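Local coordinates for adenosine deaminase 1 (Arthrobacter aurescens, PDB 3RYS), which probably catalyses the zinc-dependent hydrolytic deamination of adenine to hypoxanthine, with release of ammonia, in purine salvage, at residues Leu114-Val118 with Gln157-Ala163. Residues are numbered along the deposited sequence; the frame is centred on the assembly and turned at random.
Sequences LETCV and QLLAMHA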
loop_
_atom_site.group_PDB
_atom_site.type_symbol
_atom_site.label_atom_id
_atom_site.label_comp_id
_atom_site.label_asym_id
_atom_site.label_seq_id
_atom_site.Cartn_x
_atom_site.Cartn_y
_atom_site.Cartn_z
ATOM N N LEU A 114 13.787 -1.218 -16.298
ATOM C CA LEU A 114 13.825 -0.806 -14.899
ATOM C C LEU A 114 14.125 0.675 -14.820
ATOM O O LEU A 114 13.537 1.401 -14.022
ATOM C CB LEU A 114 14.911 -1.567 -14.143
ATOM C CG LEU A 114 14.537 -2.907 -13.527
ATOM C CD1 LEU A 114 15.785 -3.651 -13.062
ATOM C CD2 LEU A 114 13.572 -2.685 -12.380
ATOM N N GLU A 115 15.059 1.109 -15.656
ATOM C CA GLU A 115 15.432 2.510 -15.742
ATOM C C GLU A 115 14.181 3.370 -15.908
ATOM O O GLU A 115 14.029 4.387 -15.238
ATOM C CB GLU A 115 16.380 2.720 -16.923
ATOM C CG GLU A 115 16.867 4.150 -17.112
ATOM C CD GLU A 115 18.141 4.450 -16.337
ATOM O OE1 GLU A 115 18.775 3.491 -15.839
ATOM O OE2 GLU A 115 18.505 5.643 -16.232
ATOM N N THR A 116 13.281 2.944 -16.790
ATOM C CA THR A 116 12.078 3.711 -17.107
ATOM C C THR A 116 11.089 3.815 -15.947
ATOM O O THR A 116 10.655 4.913 -15.598
ATOM C CB THR A 116 11.337 3.135 -18.333
ATOM O OG1 THR A 116 12.211 3.136 -19.465
ATOM C CG2 THR A 116 10.105 3.968 -18.653
ATOM N N CYS A 117 10.720 2.682 -15.358
ATOM C CA CYS A 117 9.734 2.704 -14.281
ATOM C C CYS A 117 10.284 3.321 -12.993
ATOM O O CYS A 117 9.600 4.110 -12.344
ATOM C CB CYS A 117 9.101 1.321 -14.039
ATOM S SG CYS A 117 10.225 -0.061 -13.677
ATOM N N VAL A 118 11.521 2.987 -12.638
ATOM C CA VAL A 118 12.145 3.568 -11.447
ATOM C C VAL A 118 12.335 5.083 -11.569
ATOM O O VAL A 118 11.942 5.839 -10.680
ATOM C CB VAL A 118 13.504 2.923 -11.127
ATOM C CG1 VAL A 118 14.117 3.574 -9.895
ATOM C CG2 VAL A 118 13.343 1.425 -10.921
ATOM N N GLN A 157 19.782 -5.834 -10.082
ATOM C CA GLN A 157 19.843 -4.715 -11.012
ATOM C C GLN A 157 19.448 -3.399 -10.356
ATOM O O GLN A 157 20.039 -2.362 -10.650
ATOM C CB GLN A 157 18.998 -4.978 -12.254
ATOM C CG GLN A 157 19.830 -5.315 -13.475
ATOM C CD GLN A 157 20.454 -4.083 -14.109
ATOM O OE1 GLN A 157 19.749 -3.171 -14.542
ATOM N NE2 GLN A 157 21.778 -4.055 -14.174
ATOM N N LEU A 158 18.456 -3.441 -9.473
ATOM C CA LEU A 158 18.091 -2.263 -8.696
ATOM C C LEU A 158 19.275 -1.768 -7.877
ATOM O O LEU A 158 19.591 -0.580 -7.877
ATOM C CB LEU A 158 16.905 -2.558 -7.782
ATOM C CG LEU A 158 15.580 -2.683 -8.529
ATOM C CD1 LEU A 158 14.459 -3.083 -7.586
ATOM C CD2 LEU A 158 15.258 -1.377 -9.240
ATOM N N LEU A 159 19.936 -2.690 -7.187
ATOM C CA LEU A 159 21.119 -2.354 -6.408
ATOM C C LEU A 159 22.213 -1.751 -7.286
ATOM O O LEU A 159 22.693 -0.648 -7.026
ATOM C CB LEU A 159 21.654 -3.593 -5.691
ATOM C CG LEU A 159 20.794 -4.127 -4.545
ATOM C CD1 LEU A 159 21.542 -5.216 -3.790
ATOM C CD2 LEU A 159 20.379 -3.001 -3.602
ATOM N N ALA A 160 22.600 -2.489 -8.322
ATOM C CA ALA A 160 23.653 -2.064 -9.242
ATOM C C ALA A 160 23.417 -0.658 -9.798
ATOM O O ALA A 160 24.353 0.135 -9.922
ATOM C CB ALA A 160 23.792 -3.067 -10.384
ATOM N N MET A 161 22.167 -0.359 -10.134
ATOM C CA MET A 161 21.824 0.931 -10.724
ATOM C C MET A 161 21.576 1.988 -9.655
ATOM O O MET A 161 21.281 3.147 -9.965
ATOM C CB MET A 161 20.600 0.804 -11.641
ATOM C CG MET A 161 19.316 0.388 -10.930
ATOM S SD MET A 161 18.008 -0.151 -12.061
ATOM C CE MET A 161 17.031 1.345 -12.221
ATOM N N HIS A 162 21.698 1.583 -8.395
ATOM C CA HIS A 162 21.466 2.493 -7.281
ATOM C C HIS A 162 20.057 3.086 -7.320
ATOM O O HIS A 162 19.881 4.301 -7.198
ATOM C CB HIS A 162 22.500 3.621 -7.288
ATOM C CG HIS A 162 23.901 3.167 -7.009
ATOM N ND1 HIS A 162 24.869 3.098 -7.987
ATOM C CD2 HIS A 162 24.496 2.770 -5.859
ATOM C CE1 HIS A 162 26.001 2.673 -7.453
ATOM N NE2 HIS A 162 25.801 2.468 -6.164
ATOM N N ALA A 163 19.054 2.234 -7.500
ATOM C CA ALA A 163 17.675 2.703 -7.489
ATOM C C ALA A 163 17.333 3.247 -6.110
ATOM O O ALA A 163 17.682 2.635 -5.101
ATOM C CB ALA A 163 16.723 1.584 -7.870
#
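L114, at the start of helix 114-125, meets three side chains of 157-163. Its CB lies beside the thioether of M161, 4.0 Å from M161 SD. Beyond CG the two methyls part: L114 CD1 packs 3.6 Å from Q157 CB, touching the aliphatic base of the glutamine, while L114 CD2 reaches L158 CD2 at 3.8 Å, the two leucines crossing at about a right angle. CG stands anti to the carbonyl carbon (chi1 -88°), which sends the fork across to helix 148-160. One turn on, V118 also divides its two methyls among partners of 157-163. V118 CG2 touches both L158 CD2 and M161 CE, and meets the methionine methyl tip to tip at 3.9 Å; V118 CG1 turns to A163 CB, also 3.9 Å away. M161 CE thus lies against the first turn of the helix, touching both L114 and V118, and close to L114 O, a carbonyl already bonded to V118 N within the helix. The chain of M161 gets there by a bend at its last torsion (chi3 -97°). At H162 the backbone takes a positive phi in a Schellman motif, with A163 N bonded to L158 O, and this turn sets A163 against V118. P164 and M102 add to the packing on V118, and P104 and T108 to that on L114. The contact joins two outer helices of the TIM barrel, well away from the zinc site: helix 114-125, after strand 95-102 and short helix 104-108, and helix 148-160, after strand 135-143. Methyls, methylenes and a thioether dominate, so cohesion comes from van der Waals and hydrophobic packing rather than directed polar bonds.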